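Local structure of regulatory protein BLAR1 (1NRF) at residues Asn18-Asp23 with Arg44-Ile49; Ser25-Lys30 with Leu248-Lys253; His127-Leu132 with Glu140-Pro145; Ile164-Tyr169 with Thr225-Val230. The protein is the extracellular penicillin-binding sensor domain of a membrane receptor that probably signals beta-lactams to the cytoplasm after acylation of a serine. One frame throughout, in Å; residues are numbered along the deposited sequence.

Contact 1: Asn18-Asp23 with Arg44-Ile49; sequences NVEYED and RKKYTI
V19 packs on Y47 and I49 across this parallel strand pair. V19 sends CG2 to Y47 CD1 and CG1 to I49 CD1, each 3.9 Å away. The tight part of the contact is the inner strand, where Y47, T48 and I49 are buried. I49 carries CG1 in the position between its backbone N and carbonyl carbon (chi1 53°). That puts CG1 beside the Y21 ring, 3.6 Å from CE1. T48 CG2 is pressed against E22 OE2. F13 packs on V19, Y47 and I49, and N163 takes the hydroxyl of Y47.

The backbones are joined by alternate residues of 18-23. E20 is gripped twice, with its N to Y47 O at 2.7 Å and its O from I49 N at 3.0 Å. N18 N donates to K45 O, and N18 O accepts from Y47 N. E22 N reaches I49 O from above the carbonyl plane, 49° out of it.

The looser, solvent side is the outer strand, with Y21 exposed and N18, V19 and E20 partly so, together with K46. The face of N18, K46, E20 and T48 is the more polar one. K46 bends at its last two torsions, so NZ comes back to N18 OD1 in a weak bond of 3.5 Å. T48 OG1 makes another weak bond, to E20 OE1 at 3.4 Å. E20 OE1 and E22 OE2 lie only 3.0 Å apart. K254 NZ forms a salt bridge with E22 OE2 and a weak, long ion pair with E20 OE1, which probably eases the repulsion. K45 and K46 both face N41, a G1 beta bulge.

Strand 18-21 ends the mixed sheet within this chain, beside the hairpin 33-41/46-50, in the central sheet of the penicillin-recognising fold.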
# COMPACT_ATOMS: atom_id res chain seq x y z
N ASN A 18 1.51 10.58 20.31
CA ASN A 18 2.08 9.71 21.34
C ASN A 18 2.12 8.26 20.81
O ASN A 18 1.33 7.88 19.96
CB ASN A 18 1.29 9.81 22.65
CG ASN A 18 -0.00 9.00 22.64
OD1 ASN A 18 -0.00 7.81 22.95
ND2 ASN A 18 -1.11 9.66 22.30
N VAL A 19 3.06 7.47 21.32
CA VAL A 19 3.22 6.10 20.87
C VAL A 19 3.03 5.05 21.96
O VAL A 19 3.39 5.26 23.12
CB VAL A 19 4.62 5.90 20.22
CG1 VAL A 19 4.79 4.48 19.74
CG2 VAL A 19 4.78 6.87 19.07
N GLU A 20 2.46 3.91 21.57
CA GLU A 20 2.20 2.79 22.46
C GLU A 20 2.80 1.54 21.81
O GLU A 20 2.83 1.41 20.59
CB GLU A 20 0.69 2.61 22.65
CG GLU A 20 0.29 1.51 23.61
CD GLU A 20 -1.23 1.34 23.68
OE1 GLU A 20 -1.83 0.95 22.65
OE2 GLU A 20 -1.81 1.61 24.75
N TYR A 21 3.27 0.61 22.63
CA TYR A 21 3.86 -0.60 22.10
C TYR A 21 3.10 -1.83 22.57
O TYR A 21 2.65 -1.89 23.72
CB TYR A 21 5.32 -0.69 22.51
CG TYR A 21 6.18 0.37 21.87
CD1 TYR A 21 6.72 0.17 20.60
CD2 TYR A 21 6.40 1.60 22.50
CE1 TYR A 21 7.47 1.17 19.97
CE2 TYR A 21 7.14 2.59 21.87
CZ TYR A 21 7.67 2.37 20.61
OH TYR A 21 8.40 3.35 19.98
N GLU A 22 2.93 -2.80 21.68
CA GLU A 22 2.23 -4.03 22.02
C GLU A 22 2.89 -5.23 21.35
O GLU A 22 3.69 -5.08 20.43
CB GLU A 22 0.77 -3.95 21.61
CG GLU A 22 -0.04 -3.03 22.49
CD GLU A 22 -1.50 -3.01 22.13
OE1 GLU A 22 -2.11 -4.10 22.05
OE2 GLU A 22 -2.05 -1.90 21.92
N ASP A 23 2.54 -6.41 21.83
CA ASP A 23 3.11 -7.64 21.30
C ASP A 23 2.06 -8.43 20.53
O ASP A 23 1.03 -8.80 21.07
CB ASP A 23 3.66 -8.49 22.45
CG ASP A 23 4.47 -9.67 21.95
OD1 ASP A 23 4.88 -10.50 22.78
OD2 ASP A 23 4.70 -9.76 20.73
N ARG A 44 -7.25 9.89 18.78
CA ARG A 44 -6.36 9.78 19.93
C ARG A 44 -4.93 10.16 19.56
O ARG A 44 -4.05 10.17 20.43
CB ARG A 44 -6.40 8.35 20.47
CG ARG A 44 -7.76 7.90 20.98
CD ARG A 44 -8.14 8.57 22.31
NE ARG A 44 -7.21 8.22 23.39
CZ ARG A 44 -7.06 6.99 23.87
NH1 ARG A 44 -7.77 5.97 23.38
NH2 ARG A 44 -6.19 6.77 24.85
N LYS A 45 -4.70 10.47 18.29
CA LYS A 45 -3.36 10.82 17.81
C LYS A 45 -2.38 9.83 18.43
O LYS A 45 -1.31 10.21 18.91
CB LYS A 45 -2.98 12.24 18.23
CG LYS A 45 -3.98 13.31 17.83
CD LYS A 45 -3.45 14.70 18.15
CE LYS A 45 -4.55 15.76 18.09
NZ LYS A 45 -5.16 15.93 16.73
N LYS A 46 -2.76 8.56 18.45
CA LYS A 46 -1.92 7.53 19.04
C LYS A 46 -1.49 6.43 18.07
O LYS A 46 -2.28 5.93 17.26
CB LYS A 46 -2.64 6.88 20.22
CG LYS A 46 -1.82 5.77 20.89
CD LYS A 46 -2.71 4.76 21.60
CE LYS A 46 -3.69 5.43 22.54
NZ LYS A 46 -3.00 6.23 23.59
N TYR A 47 -0.23 6.05 18.18
CA TYR A 47 0.31 4.98 17.37
C TYR A 47 0.41 3.75 18.26
O TYR A 47 0.84 3.85 19.41
CB TYR A 47 1.73 5.28 16.88
CG TYR A 47 1.87 6.38 15.86
CD1 TYR A 47 2.24 7.67 16.26
CD2 TYR A 47 1.71 6.12 14.50
CE1 TYR A 47 2.47 8.66 15.33
CE2 TYR A 47 1.94 7.12 13.56
CZ TYR A 47 2.33 8.39 13.98
OH TYR A 47 2.61 9.37 13.07
N THR A 48 -0.01 2.62 17.72
CA THR A 48 0.11 1.36 18.44
C THR A 48 0.99 0.54 17.52
O THR A 48 0.61 0.27 16.38
CB THR A 48 -1.23 0.66 18.62
OG1 THR A 48 -2.13 1.52 19.33
CG2 THR A 48 -1.04 -0.63 19.43
N ILE A 49 2.18 0.18 17.98
CA ILE A 49 3.05 -0.60 17.12
C ILE A 49 3.76 -1.77 17.74
O ILE A 49 4.21 -1.73 18.89
CB ILE A 49 4.12 0.29 16.43
CG1 ILE A 49 4.88 1.11 17.47
CG2 ILE A 49 3.46 1.19 15.41
CD1 ILE A 49 5.89 2.06 16.84

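Contact 2: Ser25-Lys30 with Leu248-Lys253; sequences STFFDK and LSILDK
F27 reaches from helix 25-29 to S249, I250 and K253 on segment 248-253 of helix 239-253. The axes of the two short segments come within 10.2 Å and run roughly antiparallel, at 145°. F27 CB points toward the other helix. With CG anti to its own carbonyl carbon (chi1 -70°), the ring is carried in among the three partners.

At the base, F27 CB lies 3.9 Å from I250 CG1. F27 CG has I250 CG1 and S249 OG at the same 3.7 Å. The ring then divides its contacts. CD1 comes close to S249 OG, at 3.0 Å, and CE1 continues along S249. CD2 stays by I250 CG1, and CE2 passes on to K253 CG. The tip, CZ, meets K253 CG at 3.6 Å, with K253 CD and CE also near. F27 and K253 cross at about a right angle, so the aliphatic part of the lysine runs across the end of the ring. No hydrogen bond joins the segments. S249 OG bonds back to I246 O in its own helix.

Packing of an N-terminal helix with the C-terminal helix beside the central sheet is a feature of the penicillin-recognising fold. Here I250 rests on F37 of strand 33-41, and F28 on I232 of strand 225-234.

F28 makes the second, smaller contact. Its CE2 touches I250 CD1 at 3.7 Å, the two side chains crossing at about a right angle. I250 CD1 lies between F28 CE2 and F27 CB. Y50 also meets the F28 ring.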
# COMPACT_ATOMS: atom_id res chain seq x y z
N SER A 25 3.29 -10.94 18.29
CA SER A 25 4.10 -12.04 17.78
C SER A 25 3.28 -13.25 17.33
O SER A 25 3.43 -13.73 16.21
CB SER A 25 5.10 -12.51 18.85
OG SER A 25 6.05 -11.51 19.13
N THR A 26 2.43 -13.73 18.23
CA THR A 26 1.58 -14.90 17.96
C THR A 26 0.77 -14.79 16.67
O THR A 26 0.50 -15.79 16.01
CB THR A 26 0.63 -15.17 19.16
OG1 THR A 26 -0.04 -13.96 19.53
CG2 THR A 26 1.42 -15.69 20.35
N PHE A 27 0.36 -13.57 16.32
CA PHE A 27 -0.40 -13.36 15.10
C PHE A 27 0.52 -13.56 13.90
O PHE A 27 0.08 -14.02 12.84
CB PHE A 27 -1.02 -11.97 15.09
CG PHE A 27 -2.13 -11.79 16.08
CD1 PHE A 27 -3.36 -12.40 15.86
CD2 PHE A 27 -1.93 -11.06 17.24
CE1 PHE A 27 -4.39 -12.27 16.80
CE2 PHE A 27 -2.95 -10.94 18.18
CZ PHE A 27 -4.18 -11.54 17.96
N PHE A 28 1.79 -13.20 14.06
CA PHE A 28 2.77 -13.36 12.99
C PHE A 28 3.24 -14.82 12.95
O PHE A 28 3.49 -15.37 11.88
CB PHE A 28 3.96 -12.42 13.23
CG PHE A 28 3.66 -10.97 12.94
CD1 PHE A 28 4.19 -10.35 11.81
CD2 PHE A 28 2.84 -10.23 13.79
CE1 PHE A 28 3.90 -9.02 11.53
CE2 PHE A 28 2.54 -8.89 13.51
CZ PHE A 28 3.08 -8.29 12.38
N ASP A 29 3.33 -15.44 14.13
CA ASP A 29 3.75 -16.83 14.26
C ASP A 29 2.84 -17.77 13.47
O ASP A 29 3.30 -18.76 12.91
CB ASP A 29 3.73 -17.27 15.73
CG ASP A 29 4.68 -16.47 16.60
OD1 ASP A 29 4.52 -16.53 17.83
OD2 ASP A 29 5.58 -15.80 16.05
N LYS A 30 1.54 -17.46 13.45
CA LYS A 30 0.55 -18.28 12.76
C LYS A 30 0.87 -18.50 11.29
O LYS A 30 0.44 -19.49 10.69
CB LYS A 30 -0.85 -17.68 12.88
CG LYS A 30 -1.41 -17.64 14.31
CD LYS A 30 -2.94 -17.75 14.32
CE LYS A 30 -3.64 -16.56 13.65
NZ LYS A 30 -3.61 -15.30 14.45
N LEU A 248 -5.35 -8.13 9.58
CA LEU A 248 -6.78 -8.32 9.81
C LEU A 248 -7.12 -9.02 11.13
O LEU A 248 -8.10 -8.67 11.77
CB LEU A 248 -7.38 -9.09 8.63
CG LEU A 248 -8.33 -8.32 7.70
CD1 LEU A 248 -8.01 -6.84 7.66
CD2 LEU A 248 -8.26 -8.95 6.32
N SER A 249 -6.32 -9.99 11.53
CA SER A 249 -6.57 -10.68 12.78
C SER A 249 -6.28 -9.69 13.90
O SER A 249 -7.04 -9.59 14.86
CB SER A 249 -5.67 -11.91 12.92
OG SER A 249 -4.32 -11.54 13.11
N ILE A 250 -5.19 -8.94 13.76
CA ILE A 250 -4.85 -7.96 14.78
C ILE A 250 -5.92 -6.87 14.83
O ILE A 250 -6.33 -6.46 15.90
CB ILE A 250 -3.46 -7.32 14.52
CG1 ILE A 250 -2.38 -8.40 14.60
CG2 ILE A 250 -3.18 -6.21 15.54
CD1 ILE A 250 -0.98 -7.90 14.32
N LEU A 251 -6.37 -6.42 13.67
CA LEU A 251 -7.41 -5.39 13.60
C LEU A 251 -8.68 -5.86 14.29
O LEU A 251 -9.36 -5.09 14.97
CB LEU A 251 -7.73 -5.04 12.15
CG LEU A 251 -7.25 -3.70 11.59
CD1 LEU A 251 -5.82 -3.45 12.00
CD2 LEU A 251 -7.39 -3.70 10.07
N ASP A 252 -9.00 -7.13 14.10
CA ASP A 252 -10.18 -7.74 14.68
C ASP A 252 -9.96 -8.02 16.17
O ASP A 252 -10.92 -8.20 16.92
CB ASP A 252 -10.49 -9.04 13.93
CG ASP A 252 -11.46 -9.93 14.68
OD1 ASP A 252 -11.00 -10.76 15.50
OD2 ASP A 252 -12.68 -9.80 14.45
N LYS A 253 -8.70 -8.03 16.58
CA LYS A 253 -8.35 -8.28 17.98
C LYS A 253 -8.58 -7.03 18.82
O LYS A 253 -8.96 -7.12 19.99
CB LYS A 253 -6.88 -8.72 18.07
CG LYS A 253 -6.44 -9.13 19.46
CD LYS A 253 -7.20 -10.36 19.93
CE LYS A 253 -6.57 -10.94 21.19
NZ LYS A 253 -7.21 -12.21 21.61

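Contact 3: His127-Leu132 with Glu140-Pro145; sequences HLRHYL and EDFSVP
L132 and E140 bring the backbones nearest, with CA atoms 5.4 Å apart. From there the 140-145 loop runs back along helix 127-132. F142 comes level with R129 and P145 with L128, and the CA separation widens to 7.6 Å at that last pair. The backbone is extended at F142. Its CG lies anti to the backbone N (chi1 175°), which carries the ring in against L128 and R129. No hydrogen bond crosses the contact.

The F142 ring is the main wedge. R129 CG sits over one face, 4.2 Å from the centroid and 19° off the normal, a CH-pi contact. L128 reaches CE1 of the ring with CB, at 3.6 Å, while its CD1 lies in the ring plane at the edge and also touches P145 CB at 3.7 Å. The guanidinium of R129 is turned 39° from the ring. F142 O lies over one guanidinium face, 3.2 Å from NH2, but the angle is too poor for a bond. E125 takes NE in a salt bridge. L132 CD1 packs on D141 O at 3.6 Å, and E140 CG lies against L132 O.

Y148 of the same loop stacks on F142. L128 also packs on L72 of helix 66-76, and L132 touches Y65 just before that helix. The loop that leads to helix 158-170 is thus folded onto helix 125-134, which in turn packs against helix 66-76.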
# COMPACT_ATOMS: atom_id res chain seq x y z
N HIS A 127 9.45 13.15 -14.73
CA HIS A 127 8.23 13.45 -13.99
C HIS A 127 8.02 12.48 -12.83
O HIS A 127 7.38 12.82 -11.84
CB HIS A 127 7.00 13.40 -14.91
CG HIS A 127 6.97 14.46 -15.96
ND1 HIS A 127 7.38 15.76 -15.73
CD2 HIS A 127 6.57 14.42 -17.26
CE1 HIS A 127 7.23 16.47 -16.83
NE2 HIS A 127 6.73 15.68 -17.77
N LEU A 128 8.56 11.27 -12.94
CA LEU A 128 8.43 10.29 -11.88
C LEU A 128 9.24 10.69 -10.66
O LEU A 128 8.71 10.74 -9.54
CB LEU A 128 8.88 8.92 -12.36
CG LEU A 128 7.89 8.20 -13.27
CD1 LEU A 128 8.56 7.02 -13.97
CD2 LEU A 128 6.71 7.76 -12.44
N ARG A 129 10.53 10.97 -10.86
CA ARG A 129 11.39 11.36 -9.76
C ARG A 129 10.85 12.63 -9.09
O ARG A 129 10.87 12.75 -7.86
CB ARG A 129 12.82 11.61 -10.25
CG ARG A 129 13.48 10.38 -10.89
CD ARG A 129 15.00 10.43 -10.73
NE ARG A 129 15.67 9.27 -11.33
CZ ARG A 129 16.82 8.76 -10.90
NH1 ARG A 129 17.45 9.30 -9.86
NH2 ARG A 129 17.36 7.72 -11.52
N HIS A 130 10.34 13.55 -9.90
CA HIS A 130 9.78 14.80 -9.40
C HIS A 130 8.65 14.50 -8.41
O HIS A 130 8.54 15.14 -7.36
CB HIS A 130 9.24 15.63 -10.57
CG HIS A 130 8.53 16.88 -10.15
ND1 HIS A 130 9.20 17.98 -9.65
CD2 HIS A 130 7.22 17.20 -10.14
CE1 HIS A 130 8.32 18.92 -9.34
NE2 HIS A 130 7.11 18.47 -9.63
N TYR A 131 7.83 13.52 -8.78
CA TYR A 131 6.69 13.10 -7.97
C TYR A 131 7.09 12.57 -6.60
O TYR A 131 6.59 13.04 -5.57
CB TYR A 131 5.90 12.02 -8.73
CG TYR A 131 4.64 11.56 -8.05
CD1 TYR A 131 3.59 12.45 -7.81
CD2 TYR A 131 4.47 10.22 -7.67
CE1 TYR A 131 2.41 12.02 -7.21
CE2 TYR A 131 3.30 9.78 -7.07
CZ TYR A 131 2.27 10.68 -6.85
OH TYR A 131 1.09 10.24 -6.29
N LEU A 132 7.99 11.60 -6.59
CA LEU A 132 8.45 11.01 -5.33
C LEU A 132 8.95 12.11 -4.41
O LEU A 132 8.83 12.01 -3.19
CB LEU A 132 9.56 10.00 -5.59
CG LEU A 132 9.19 8.78 -6.43
CD1 LEU A 132 10.44 7.95 -6.70
CD2 LEU A 132 8.12 7.96 -5.71
N GLU A 140 12.80 8.17 -1.39
CA GLU A 140 12.64 8.90 -2.65
C GLU A 140 13.54 8.40 -3.80
O GLU A 140 13.54 9.00 -4.86
CB GLU A 140 12.90 10.40 -2.43
CG GLU A 140 11.84 11.10 -1.60
CD GLU A 140 12.16 12.57 -1.35
OE1 GLU A 140 11.27 13.31 -0.89
OE2 GLU A 140 13.30 12.99 -1.62
N ASP A 141 14.27 7.31 -3.59
CA ASP A 141 15.16 6.79 -4.62
C ASP A 141 14.43 6.19 -5.82
O ASP A 141 13.24 5.88 -5.75
CB ASP A 141 16.14 5.77 -4.01
CG ASP A 141 17.31 5.48 -4.93
OD1 ASP A 141 17.89 6.43 -5.48
OD2 ASP A 141 17.66 4.29 -5.10
N PHE A 142 15.16 6.02 -6.93
CA PHE A 142 14.58 5.53 -8.18
C PHE A 142 15.64 4.91 -9.14
O PHE A 142 16.74 5.44 -9.30
CB PHE A 142 13.87 6.72 -8.85
CG PHE A 142 13.30 6.45 -10.21
CD1 PHE A 142 11.93 6.58 -10.44
CD2 PHE A 142 14.13 6.13 -11.29
CE1 PHE A 142 11.40 6.40 -11.72
CE2 PHE A 142 13.61 5.96 -12.57
CZ PHE A 142 12.24 6.09 -12.79
N SER A 143 15.30 3.78 -9.77
CA SER A 143 16.22 3.12 -10.70
C SER A 143 15.75 3.35 -12.14
O SER A 143 16.26 4.23 -12.83
CB SER A 143 16.28 1.61 -10.42
OG SER A 143 15.02 0.99 -10.64
N VAL A 144 14.78 2.56 -12.57
CA VAL A 144 14.21 2.68 -13.90
C VAL A 144 12.68 2.64 -13.76
O VAL A 144 12.14 1.92 -12.90
CB VAL A 144 14.70 1.54 -14.84
CG1 VAL A 144 16.22 1.59 -14.94
CG2 VAL A 144 14.23 0.18 -14.33
N PRO A 145 11.97 3.41 -14.58
CA PRO A 145 10.51 3.48 -14.54
C PRO A 145 9.78 2.15 -14.41
O PRO A 145 8.72 2.08 -13.78
CB PRO A 145 10.15 4.22 -15.84
CG PRO A 145 11.39 4.12 -16.69
CD PRO A 145 12.50 4.21 -15.70

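Contact 4: Ile164-Tyr169 with Thr225-Val230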
# COMPACT_ATOMS: atom_id res chain seq x y z
N ILE A 164 2.06 8.74 5.32
CA ILE A 164 1.75 9.26 3.99
C ILE A 164 0.35 8.83 3.54
O ILE A 164 -0.31 9.55 2.80
CB ILE A 164 2.86 8.88 2.94
CG1 ILE A 164 2.79 9.85 1.75
CG2 ILE A 164 2.71 7.42 2.47
CD1 ILE A 164 3.94 9.69 0.75
N LEU A 165 -0.11 7.67 4.01
CA LEU A 165 -1.46 7.22 3.68
C LEU A 165 -2.47 8.22 4.25
O LEU A 165 -3.51 8.47 3.64
CB LEU A 165 -1.73 5.83 4.24
CG LEU A 165 -1.56 4.61 3.32
CD1 LEU A 165 -1.62 3.33 4.14
CD2 LEU A 165 -2.64 4.62 2.26
N LYS A 166 -2.16 8.80 5.42
CA LYS A 166 -3.04 9.78 6.06
C LYS A 166 -3.01 11.09 5.26
O LYS A 166 -4.04 11.74 5.06
CB LYS A 166 -2.61 10.07 7.50
CG LYS A 166 -3.48 11.12 8.19
CD LYS A 166 -3.02 11.43 9.60
CE LYS A 166 -3.76 12.63 10.20
NZ LYS A 166 -5.20 12.38 10.49
N LYS A 167 -1.82 11.47 4.80
CA LYS A 167 -1.68 12.67 3.97
C LYS A 167 -2.50 12.53 2.69
O LYS A 167 -3.03 13.50 2.16
CB LYS A 167 -0.21 12.92 3.61
CG LYS A 167 0.60 13.54 4.72
CD LYS A 167 1.76 14.30 4.16
CE LYS A 167 2.58 14.94 5.26
NZ LYS A 167 3.15 13.90 6.17
N PHE A 168 -2.58 11.29 2.19
CA PHE A 168 -3.35 11.00 0.98
C PHE A 168 -4.85 11.10 1.28
O PHE A 168 -5.60 11.76 0.57
CB PHE A 168 -3.01 9.60 0.47
CG PHE A 168 -4.11 8.98 -0.34
CD1 PHE A 168 -4.98 8.06 0.23
CD2 PHE A 168 -4.31 9.36 -1.67
CE1 PHE A 168 -6.02 7.52 -0.50
CE2 PHE A 168 -5.34 8.82 -2.40
CZ PHE A 168 -6.20 7.90 -1.82
N TYR A 169 -5.25 10.41 2.35
CA TYR A 169 -6.63 10.38 2.79
C TYR A 169 -7.15 11.79 3.06
O TYR A 169 -8.23 12.16 2.58
CB TYR A 169 -6.73 9.55 4.07
CG TYR A 169 -8.14 9.37 4.59
CD1 TYR A 169 -8.98 8.39 4.05
CD2 TYR A 169 -8.64 10.20 5.59
CE1 TYR A 169 -10.29 8.24 4.50
CE2 TYR A 169 -9.95 10.06 6.04
CZ TYR A 169 -10.77 9.08 5.50
OH TYR A 169 -12.06 8.94 5.94
N THR A 225 -10.88 7.34 12.04
CA THR A 225 -10.19 6.71 10.92
C THR A 225 -8.89 6.11 11.44
O THR A 225 -8.09 6.79 12.09
CB THR A 225 -9.86 7.72 9.82
OG1 THR A 225 -11.05 8.44 9.48
CG2 THR A 225 -9.36 7.00 8.57
N PHE A 226 -8.69 4.84 11.14
CA PHE A 226 -7.51 4.13 11.58
C PHE A 226 -6.61 3.82 10.40
O PHE A 226 -7.07 3.24 9.42
CB PHE A 226 -7.90 2.82 12.27
CG PHE A 226 -8.68 3.01 13.54
CD1 PHE A 226 -8.02 3.08 14.77
CD2 PHE A 226 -10.06 3.18 13.50
CE1 PHE A 226 -8.73 3.31 15.95
CE2 PHE A 226 -10.79 3.42 14.68
CZ PHE A 226 -10.13 3.48 15.91
N PHE A 227 -5.35 4.21 10.49
CA PHE A 227 -4.38 3.95 9.43
C PHE A 227 -3.45 2.85 9.91
O PHE A 227 -2.96 2.89 11.04
CB PHE A 227 -3.58 5.21 9.10
CG PHE A 227 -4.42 6.32 8.53
CD1 PHE A 227 -5.02 7.26 9.36
CD2 PHE A 227 -4.62 6.41 7.16
CE1 PHE A 227 -5.82 8.27 8.84
CE2 PHE A 227 -5.42 7.42 6.62
CZ PHE A 227 -6.02 8.35 7.47
N PHE A 228 -3.20 1.86 9.06
CA PHE A 228 -2.35 0.73 9.45
C PHE A 228 -1.42 0.24 8.34
O PHE A 228 -1.66 0.44 7.15
CB PHE A 228 -3.23 -0.44 9.90
CG PHE A 228 -4.14 -0.94 8.83
CD1 PHE A 228 -5.39 -0.38 8.64
CD2 PHE A 228 -3.71 -1.93 7.94
CE1 PHE A 228 -6.22 -0.79 7.59
CE2 PHE A 228 -4.53 -2.35 6.88
CZ PHE A 228 -5.78 -1.77 6.71
N ALA A 229 -0.35 -0.43 8.76
CA ALA A 229 0.62 -0.97 7.83
C ALA A 229 1.30 -2.15 8.51
O ALA A 229 1.74 -2.06 9.66
CB ALA A 229 1.65 0.10 7.45
N VAL A 230 1.34 -3.26 7.79
CA VAL A 230 1.98 -4.47 8.28
C VAL A 230 3.02 -4.89 7.25
O VAL A 230 2.73 -4.90 6.05
CB VAL A 230 0.96 -5.63 8.43
CG1 VAL A 230 1.69 -6.95 8.56
CG2 VAL A 230 0.09 -5.40 9.65
O HOH W 1 -13.81 8.04 8.51
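L165 opens the contact with F227, CB lying 4.1 Å from CD2 of the ring. K166 comes next and covers one face of F227. Its CA is 3.4 Å from F227 CE2, and its CB stands 3.8 Å from the ring centroid, 10° off the normal, as a CH-pi contact. With CG anti to the backbone N (chi1 178°), the chain then passes CE1 and leads away. Y169, one turn after L165, puts CB at the edge of the F227 ring. The two rings form an offset edge-to-face pair, F227 giving the edge and Y169 the face, with centroids 5.5 Å apart and planes at 79°. T225 CG2 also lies over a face of Y169, 4.2 Å from the centroid. A water bridges the two hydroxyls: it donates to Y169 OH at 3.2 Å and bonds T225 OG1 at 3.0 Å. Y169 OH is held more strongly by E220.

T225 and F227 point toward helix 158-170, while F228 points away and meets L251 of helix 239-253. Strand 225-234 is thus covered by helices on its two faces, the layered helix-sheet-helix arrangement of the penicillin-recognising fold.

Overall arrangement
Contact 1 is at the 18-21 edge of the central sheet, and contact 4 joins strand 225-234 to helix 158-170, with centres 14 Å apart. The segments of contacts 1 and 2 alternate along the chain, and 25-30 comes just after 18-23; their centres are 16 Å apart. Contact 2 touches contact 4: L251 CD2 lies 4.0 Å from F228 CE1. Contact 3 belongs to the helical part, its centre 34 Å from that of contact 2, across the centre of the chain. Its nearest atoms are about 7 Å from contact 4. None of the four includes S63, by similarity the serine that forms the acyl-ester. L165 lies near the probable SxxK motif without touching it.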